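Local coordinates for protein integral membrane indolylacetylinositol arabinosyltransferase EmbC (Mycolicibacterium smegmatis, PDB 7BVE) that probably transfers arabinose units to build mycobacterial cell-wall arabinan, as an integral membrane glycosyltransferase that binds the drug ethambutol, at residues F303-S308 with S487-V492; V64-T69 with T203-Y208. All blocks are in the same frame, centred on the assembly; numbering follows the deposited sequence.

Interaction 1: F303-S308 with S487-V492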
ATOM      1  N   PHE A 303     -28.498  -5.747  -4.002  1.00 15.07           N
ATOM      2  CA  PHE A 303     -29.767  -6.005  -4.689  1.00 15.07           C
ATOM      3  C   PHE A 303     -30.846  -6.595  -3.786  1.00 15.07           C
ATOM      4  O   PHE A 303     -31.800  -7.198  -4.267  1.00 15.07           O
ATOM      5  CB  PHE A 303     -29.525  -6.912  -5.895  1.00 15.07           C
ATOM      6  CG  PHE A 303     -28.724  -6.263  -6.979  1.00 15.07           C
ATOM      7  CD1 PHE A 303     -28.942  -4.965  -7.331  1.00 15.07           C
ATOM      8  CD2 PHE A 303     -27.648  -6.910  -7.530  1.00 15.07           C
ATOM      9  CE1 PHE A 303     -28.172  -4.383  -8.301  1.00 15.07           C
ATOM     10  CE2 PHE A 303     -26.866  -6.310  -8.480  1.00 15.07           C
ATOM     11  CZ  PHE A 303     -27.134  -5.048  -8.860  1.00 15.07           C
ATOM     12  N   GLY A 304     -30.719  -6.445  -2.474  1.00 15.07           N
ATOM     13  CA  GLY A 304     -31.718  -6.994  -1.582  1.00 15.07           C
ATOM     14  C   GLY A 304     -31.537  -8.447  -1.231  1.00 15.07           C
ATOM     15  O   GLY A 304     -32.460  -9.058  -0.690  1.00 15.07           O
ATOM     16  N   THR A 305     -30.346  -8.985  -1.527  1.00 15.07           N
ATOM     17  CA  THR A 305     -29.993 -10.388  -1.176  1.00 15.07           C
ATOM     18  C   THR A 305     -29.817 -10.437   0.346  1.00 15.07           C
ATOM     19  O   THR A 305     -29.246  -9.473   0.893  1.00 15.07           O
ATOM     20  CB  THR A 305     -28.729 -10.844  -1.915  1.00 15.07           C
ATOM     21  OG1 THR A 305     -27.695  -9.894  -1.655  1.00 15.07           O
ATOM     22  CG2 THR A 305     -28.937 -10.979  -3.408  1.00 15.07           C
ATOM     23  N   PRO A 306     -30.270 -11.492   1.059  1.00 15.07           N
ATOM     24  CA  PRO A 306     -30.197 -11.521   2.517  1.00 15.07           C
ATOM     25  C   PRO A 306     -28.783 -11.787   3.020  1.00 15.07           C
ATOM     26  O   PRO A 306     -27.887 -12.153   2.273  1.00 15.07           O
ATOM     27  CB  PRO A 306     -31.133 -12.661   2.876  1.00 15.07           C
ATOM     28  CG  PRO A 306     -31.072 -13.551   1.727  1.00 15.07           C
ATOM     29  CD  PRO A 306     -30.953 -12.682   0.546  1.00 15.07           C
ATOM     30  N   GLU A 307     -28.601 -11.576   4.322  1.00 15.07           N
ATOM     31  CA  GLU A 307     -27.457 -12.091   5.073  1.00 15.07           C
ATOM     32  C   GLU A 307     -27.697 -13.585   5.245  1.00 15.07           C
ATOM     33  O   GLU A 307     -28.403 -14.032   6.152  1.00 15.07           O
ATOM     34  CB  GLU A 307     -27.346 -11.387   6.414  1.00 15.07           C
ATOM     35  CG  GLU A 307     -27.067  -9.921   6.311  1.00 15.07           C
ATOM     36  CD  GLU A 307     -25.650  -9.621   5.888  1.00 15.07           C
ATOM     37  OE1 GLU A 307     -24.738 -10.381   6.270  1.00 15.07           O
ATOM     38  OE2 GLU A 307     -25.438  -8.620   5.176  1.00 15.07           O
ATOM     39  N   SER A 308     -27.119 -14.366   4.335  1.00 15.07           N
ATOM     40  CA  SER A 308     -27.730 -15.657   4.048  1.00 15.07           C
ATOM     41  C   SER A 308     -27.422 -16.705   5.122  1.00 15.07           C
ATOM     42  O   SER A 308     -28.385 -17.192   5.717  1.00 15.07           O
ATOM     43  CB  SER A 308     -27.389 -16.102   2.613  1.00 15.07           C
ATOM     44  OG  SER A 308     -27.881 -15.195   1.646  1.00 15.07           O
ATOM     45  N   SER A 487     -22.889 -17.122  -3.931  1.00 15.07           N
ATOM     46  CA  SER A 487     -22.131 -17.078  -5.179  1.00 15.07           C
ATOM     47  C   SER A 487     -22.250 -15.717  -5.854  1.00 15.07           C
ATOM     48  O   SER A 487     -21.268 -15.195  -6.398  1.00 15.07           O
ATOM     49  CB  SER A 487     -22.621 -18.173  -6.118  1.00 15.07           C
ATOM     50  OG  SER A 487     -22.434 -19.450  -5.543  1.00 15.07           O
ATOM     51  N   PHE A 488     -23.430 -15.104  -5.778  1.00 15.07           N
ATOM     52  CA  PHE A 488     -23.655 -13.805  -6.398  1.00 15.07           C
ATOM     53  C   PHE A 488     -22.936 -12.684  -5.654  1.00 15.07           C
ATOM     54  O   PHE A 488     -22.392 -11.776  -6.285  1.00 15.07           O
ATOM     55  CB  PHE A 488     -25.156 -13.554  -6.468  1.00 15.07           C
ATOM     56  CG  PHE A 488     -25.534 -12.287  -7.144  1.00 15.07           C
ATOM     57  CD1 PHE A 488     -25.400 -12.155  -8.510  1.00 15.07           C
ATOM     58  CD2 PHE A 488     -26.071 -11.242  -6.423  1.00 15.07           C
ATOM     59  CE1 PHE A 488     -25.760 -10.997  -9.136  1.00 15.07           C
ATOM     60  CE2 PHE A 488     -26.430 -10.089  -7.049  1.00 15.07           C
ATOM     61  CZ  PHE A 488     -26.276  -9.968  -8.408  1.00 15.07           C
ATOM     62  N   LYS A 489     -22.919 -12.731  -4.316  1.00 15.07           N
ATOM     63  CA  LYS A 489     -22.173 -11.740  -3.543  1.00 15.07           C
ATOM     64  C   LYS A 489     -20.680 -11.861  -3.775  1.00 15.07           C
ATOM     65  O   LYS A 489     -19.962 -10.859  -3.764  1.00 15.07           O
ATOM     66  CB  LYS A 489     -22.449 -11.892  -2.054  1.00 15.07           C
ATOM     67  CG  LYS A 489     -23.806 -11.498  -1.609  1.00 15.07           C
ATOM     68  CD  LYS A 489     -23.906 -11.699  -0.130  1.00 15.07           C
ATOM     69  CE  LYS A 489     -25.283 -11.386   0.358  1.00 15.07           C
ATOM     70  NZ  LYS A 489     -25.372 -11.603   1.815  1.00 15.07           N
ATOM     71  N   SER A 490     -20.188 -13.089  -3.950  1.00 15.07           N
ATOM     72  CA  SER A 490     -18.778 -13.264  -4.279  1.00 15.07           C
ATOM     73  C   SER A 490     -18.467 -12.749  -5.676  1.00 15.07           C
ATOM     74  O   SER A 490     -17.382 -12.213  -5.916  1.00 15.07           O
ATOM     75  CB  SER A 490     -18.397 -14.732  -4.157  1.00 15.07           C
ATOM     76  OG  SER A 490     -17.047 -14.925  -4.523  1.00 15.07           O
ATOM     77  N   ALA A 491     -19.411 -12.895  -6.610  1.00 15.07           N
ATOM     78  CA  ALA A 491     -19.180 -12.419  -7.970  1.00 15.07           C
ATOM     79  C   ALA A 491     -19.214 -10.899  -8.052  1.00 15.07           C
ATOM     80  O   ALA A 491     -18.423 -10.299  -8.782  1.00 15.07           O
ATOM     81  CB  ALA A 491     -20.212 -13.019  -8.917  1.00 15.07           C
ATOM     82  N   VAL A 492     -20.116 -10.259  -7.315  1.00 15.07           N
ATOM     83  CA  VAL A 492     -20.293  -8.814  -7.405  1.00 15.07           C
ATOM     84  C   VAL A 492     -19.270  -8.082  -6.552  1.00 15.07           C
ATOM     85  O   VAL A 492     -18.469  -7.296  -7.061  1.00 15.07           O
ATOM     86  CB  VAL A 492     -21.717  -8.402  -6.987  1.00 15.07           C
ATOM     87  CG1 VAL A 492     -21.840  -6.902  -6.928  1.00 15.07           C
ATOM     88  CG2 VAL A 492     -22.726  -8.955  -7.955  1.00 15.07           C
TER
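Lys489 turns its CG anti to its own carbonyl carbon (chi1 -70°) and then runs fully extended from the helix 479-492, which carries NZ to the carbonyl of Pro306 in the loop 303-308. One step back, Phe488 has CG anti to the backbone N (chi1 -177°), aiming its ring at Phe303. The bond from Lys489 NZ to Pro306 O measures 2.6 Å, and the donor sits tilted from the carbonyl plane. Ser308 OG reaches the same Pro306 O at 3.1 Å from the other face of that plane, so one backbone oxygen serves two donors. On the way, Lys489 CE passes Thr305 OG1 at 3.5 Å; that hydroxyl's hydrogen bond goes to Trp302 O. The two phenylalanines meet rim to rim, CD2 of Phe303 to CE2 of Phe488 at 3.4 Å, with planes inclined at 39°. Val492 CG2 sits over one face of the Phe488 ring, 3.7 Å above its plane and displaced toward the rim. Glu307 OE2 lies 4.5 Å from Lys489 NZ, too far for a salt bridge; Glu307 itself touches the bound ethambutol. The chemistry thus implies a lysine ammonium held by a backbone oxygen near the ethambutol site, with Glu307 probably adding attraction at longer range.

Interaction 2: V64-T69 with T203-Y208; sequences VATDLT and TIDTRY
Asp205 OD1, the oxygen on which the methyl CG2 of Thr66 rests, takes two bonds from the guanidinium of Arg207. The grip is side-on: Arg207 NE lies 2.8 Å from Asp205 OD1, on the syn lone pair of that oxygen, whereas Arg207 NH2 meets it from above the carboxylate plane. Asp205 is also the centre of an inverse gamma turn, with Thr206 N bonded to Ile204 O at 2.9 Å, just where the chain leaves the antiparallel sheet of the concanavalin-like domain. In that sheet strand 67-71 neighbours strand 201-203, and a backbone bond between Thr69 and Ser201 continues the pairing beyond the contact. Thr66 supplies the main links across the two segments. Its backbone N donates to Thr203 O at 3.1 Å, with the donor nearly in line with the C=O bond (176°). Thr66 OG1 accepts from Thr203 OG1 at 2.6 Å. Both hydroxyls stand between their own backbone N and carbonyl carbon (chi1 63° in Thr66 and 68° in Thr203), and the two side chains cross at about a right angle, which brings the oxygens together. Thr66 CG2, anti to the carbonyl carbon, lies beside Asp205, 3.5 Å from Asp205 OD1. Thr203 N reaches Asp67 O only through a weak bond. Outside the two segments Arg207 NH2 also bonds Ala1069 O, linking Arg207, and through it Asp205, to the C-terminal part of the chain. Ala65 CB lies 3.3 Å from Thr203 O, the oxygen that also accepts from Thr66 N.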
ATOM      1  N   VAL A  64     -34.871  -5.295 -11.270  1.00 15.07           N
ATOM      2  CA  VAL A  64     -35.447  -5.901 -12.470  1.00 15.07           C
ATOM      3  C   VAL A  64     -36.513  -6.896 -12.048  1.00 15.07           C
ATOM      4  O   VAL A  64     -36.440  -7.498 -10.974  1.00 15.07           O
ATOM      5  CB  VAL A  64     -34.400  -6.607 -13.377  1.00 15.07           C
ATOM      6  CG1 VAL A  64     -33.523  -5.636 -14.129  1.00 15.07           C
ATOM      7  CG2 VAL A  64     -33.532  -7.515 -12.567  1.00 15.07           C
ATOM      8  N   ALA A  65     -37.506  -7.067 -12.906  1.00 15.07           N
ATOM      9  CA  ALA A  65     -38.529  -8.080 -12.728  1.00 15.07           C
ATOM     10  C   ALA A  65     -38.084  -9.362 -13.409  1.00 15.07           C
ATOM     11  O   ALA A  65     -37.224  -9.346 -14.289  1.00 15.07           O
ATOM     12  CB  ALA A  65     -39.860  -7.610 -13.305  1.00 15.07           C
ATOM     13  N   THR A  66     -38.677 -10.480 -13.005  1.00 15.07           N
ATOM     14  CA  THR A  66     -38.345 -11.737 -13.665  1.00 15.07           C
ATOM     15  C   THR A  66     -39.064 -11.915 -14.996  1.00 15.07           C
ATOM     16  O   THR A  66     -38.799 -12.894 -15.695  1.00 15.07           O
ATOM     17  CB  THR A  66     -38.661 -12.918 -12.743  1.00 15.07           C
ATOM     18  OG1 THR A  66     -40.063 -12.959 -12.468  1.00 15.07           O
ATOM     19  CG2 THR A  66     -37.919 -12.781 -11.441  1.00 15.07           C
ATOM     20  N   ASP A  67     -39.936 -10.984 -15.367  1.00 15.07           N
ATOM     21  CA  ASP A  67     -40.840 -11.095 -16.499  1.00 15.07           C
ATOM     22  C   ASP A  67     -41.430  -9.720 -16.753  1.00 15.07           C
ATOM     23  O   ASP A  67     -41.668  -8.973 -15.808  1.00 15.07           O
ATOM     24  CB  ASP A  67     -41.947 -12.110 -16.200  1.00 15.07           C
ATOM     25  CG  ASP A  67     -42.924 -12.262 -17.333  1.00 15.07           C
ATOM     26  OD1 ASP A  67     -42.580 -12.912 -18.335  1.00 15.07           O
ATOM     27  OD2 ASP A  67     -44.049 -11.730 -17.219  1.00 15.07           O
ATOM     28  N   LEU A  68     -41.656  -9.390 -18.019  1.00 15.07           N
ATOM     29  CA  LEU A  68     -42.226  -8.101 -18.381  1.00 15.07           C
ATOM     30  C   LEU A  68     -42.940  -8.243 -19.712  1.00 15.07           C
ATOM     31  O   LEU A  68     -42.427  -8.882 -20.628  1.00 15.07           O
ATOM     32  CB  LEU A  68     -41.145  -7.019 -18.452  1.00 15.07           C
ATOM     33  CG  LEU A  68     -41.554  -5.595 -18.815  1.00 15.07           C
ATOM     34  CD1 LEU A  68     -42.569  -5.062 -17.851  1.00 15.07           C
ATOM     35  CD2 LEU A  68     -40.341  -4.713 -18.801  1.00 15.07           C
ATOM     36  N   THR A  69     -44.132  -7.663 -19.810  1.00 15.07           N
ATOM     37  CA  THR A  69     -44.958  -7.822 -21.006  1.00 15.07           C
ATOM     38  C   THR A  69     -45.841  -6.592 -21.152  1.00 15.07           C
ATOM     39  O   THR A  69     -46.727  -6.375 -20.324  1.00 15.07           O
ATOM     40  CB  THR A  69     -45.802  -9.090 -20.913  1.00 15.07           C
ATOM     41  OG1 THR A  69     -44.954 -10.243 -20.894  1.00 15.07           O
ATOM     42  CG2 THR A  69     -46.754  -9.196 -22.085  1.00 15.07           C
ATOM     43  N   THR A 203     -43.825  -9.449 -13.133  1.00 15.07           N
ATOM     44  CA  THR A 203     -43.778 -10.235 -11.908  1.00 15.07           C
ATOM     45  C   THR A 203     -42.532  -9.847 -11.132  1.00 15.07           C
ATOM     46  O   THR A 203     -41.415 -10.033 -11.615  1.00 15.07           O
ATOM     47  CB  THR A 203     -43.768 -11.733 -12.189  1.00 15.07           C
ATOM     48  OG1 THR A 203     -42.532 -12.087 -12.806  1.00 15.07           O
ATOM     49  CG2 THR A 203     -44.899 -12.107 -13.111  1.00 15.07           C
ATOM     50  N   ILE A 204     -42.729  -9.320  -9.928  1.00 15.07           N
ATOM     51  CA  ILE A 204     -41.620  -8.833  -9.128  1.00 15.07           C
ATOM     52  C   ILE A 204     -40.895 -10.016  -8.499  1.00 15.07           C
ATOM     53  O   ILE A 204     -41.510 -11.017  -8.113  1.00 15.07           O
ATOM     54  CB  ILE A 204     -42.155  -7.856  -8.067  1.00 15.07           C
ATOM     55  CG1 ILE A 204     -43.013  -6.800  -8.737  1.00 15.07           C
ATOM     56  CG2 ILE A 204     -41.040  -7.132  -7.381  1.00 15.07           C
ATOM     57  CD1 ILE A 204     -43.812  -6.001  -7.780  1.00 15.07           C
ATOM     58  N   ASP A 205     -39.571  -9.913  -8.411  1.00 15.07           N
ATOM     59  CA  ASP A 205     -38.747 -10.972  -7.835  1.00 15.07           C
ATOM     60  C   ASP A 205     -38.858 -10.941  -6.312  1.00 15.07           C
ATOM     61  O   ASP A 205     -38.027 -10.375  -5.602  1.00 15.07           O
ATOM     62  CB  ASP A 205     -37.306 -10.820  -8.290  1.00 15.07           C
ATOM     63  CG  ASP A 205     -36.418 -11.922  -7.777  1.00 15.07           C
ATOM     64  OD1 ASP A 205     -36.526 -13.058  -8.276  1.00 15.07           O
ATOM     65  OD2 ASP A 205     -35.605 -11.650  -6.871  1.00 15.07           O
ATOM     66  N   THR A 206     -39.920 -11.556  -5.805  1.00 15.07           N
ATOM     67  CA  THR A 206     -40.074 -11.759  -4.367  1.00 15.07           C
ATOM     68  C   THR A 206     -39.690 -13.186  -3.990  1.00 15.07           C
ATOM     69  O   THR A 206     -40.502 -13.954  -3.492  1.00 15.07           O
ATOM     70  CB  THR A 206     -41.504 -11.467  -3.940  1.00 15.07           C
ATOM     71  OG1 THR A 206     -42.354 -12.519  -4.399  1.00 15.07           O
ATOM     72  CG2 THR A 206     -41.976 -10.188  -4.554  1.00 15.07           C
ATOM     73  N   ARG A 207     -38.437 -13.549  -4.228  1.00 15.07           N
ATOM     74  CA  ARG A 207     -38.024 -14.911  -3.943  1.00 15.07           C
ATOM     75  C   ARG A 207     -37.570 -15.100  -2.510  1.00 15.07           C
ATOM     76  O   ARG A 207     -37.408 -16.241  -2.076  1.00 15.07           O
ATOM     77  CB  ARG A 207     -36.905 -15.352  -4.885  1.00 15.07           C
ATOM     78  CG  ARG A 207     -35.580 -14.737  -4.596  1.00 15.07           C
ATOM     79  CD  ARG A 207     -34.515 -15.200  -5.562  1.00 15.07           C
ATOM     80  NE  ARG A 207     -34.667 -14.620  -6.887  1.00 15.07           N
ATOM     81  CZ  ARG A 207     -33.929 -14.961  -7.935  1.00 15.07           C
ATOM     82  NH1 ARG A 207     -32.990 -15.882  -7.815  1.00 15.07           N
ATOM     83  NH2 ARG A 207     -34.130 -14.382  -9.105  1.00 15.07           N
ATOM     84  N   TYR A 208     -37.364 -14.019  -1.766  1.00 15.07           N
ATOM     85  CA  TYR A 208     -36.948 -14.097  -0.379  1.00 15.07           C
ATOM     86  C   TYR A 208     -38.089 -13.796   0.575  1.00 15.07           C
ATOM     87  O   TYR A 208     -37.878 -13.770   1.787  1.00 15.07           O
ATOM     88  CB  TYR A 208     -35.791 -13.137  -0.123  1.00 15.07           C
ATOM     89  CG  TYR A 208     -34.631 -13.330  -1.058  1.00 15.07           C
ATOM     90  CD1 TYR A 208     -33.819 -14.443  -0.962  1.00 15.07           C
ATOM     91  CD2 TYR A 208     -34.331 -12.385  -2.023  1.00 15.07           C
ATOM     92  CE1 TYR A 208     -32.761 -14.628  -1.819  1.00 15.07           C
ATOM     93  CE2 TYR A 208     -33.267 -12.557  -2.880  1.00 15.07           C
ATOM     94  CZ  TYR A 208     -32.487 -13.680  -2.769  1.00 15.07           C
ATOM     95  OH  TYR A 208     -31.429 -13.867  -3.616  1.00 15.07           O
TER

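In the fold
From the N terminus, interaction 2 comes first: 64-69 and 203-208 close an excursion of 133 residues with many strands and almost no helix, within the concanavalin-like domain. The chain then enters helix 214-238 and passes into the largely helical GT-C-type part, where interaction 1 closes a second excursion, 178 residues rich in helix and without strand. The loops stand in series, neither nested nor crossed, yet their centres are about 17 Å apart and they touch. Tyr208, at the end of one contact, packs against the loop of the other, with its CE1 3.6 Å from Pro306 CD. Phe303 also makes an edge-to-face pair with Tyr63, the residue just before 64-69. Together these packings join the sheet domain to the helical part.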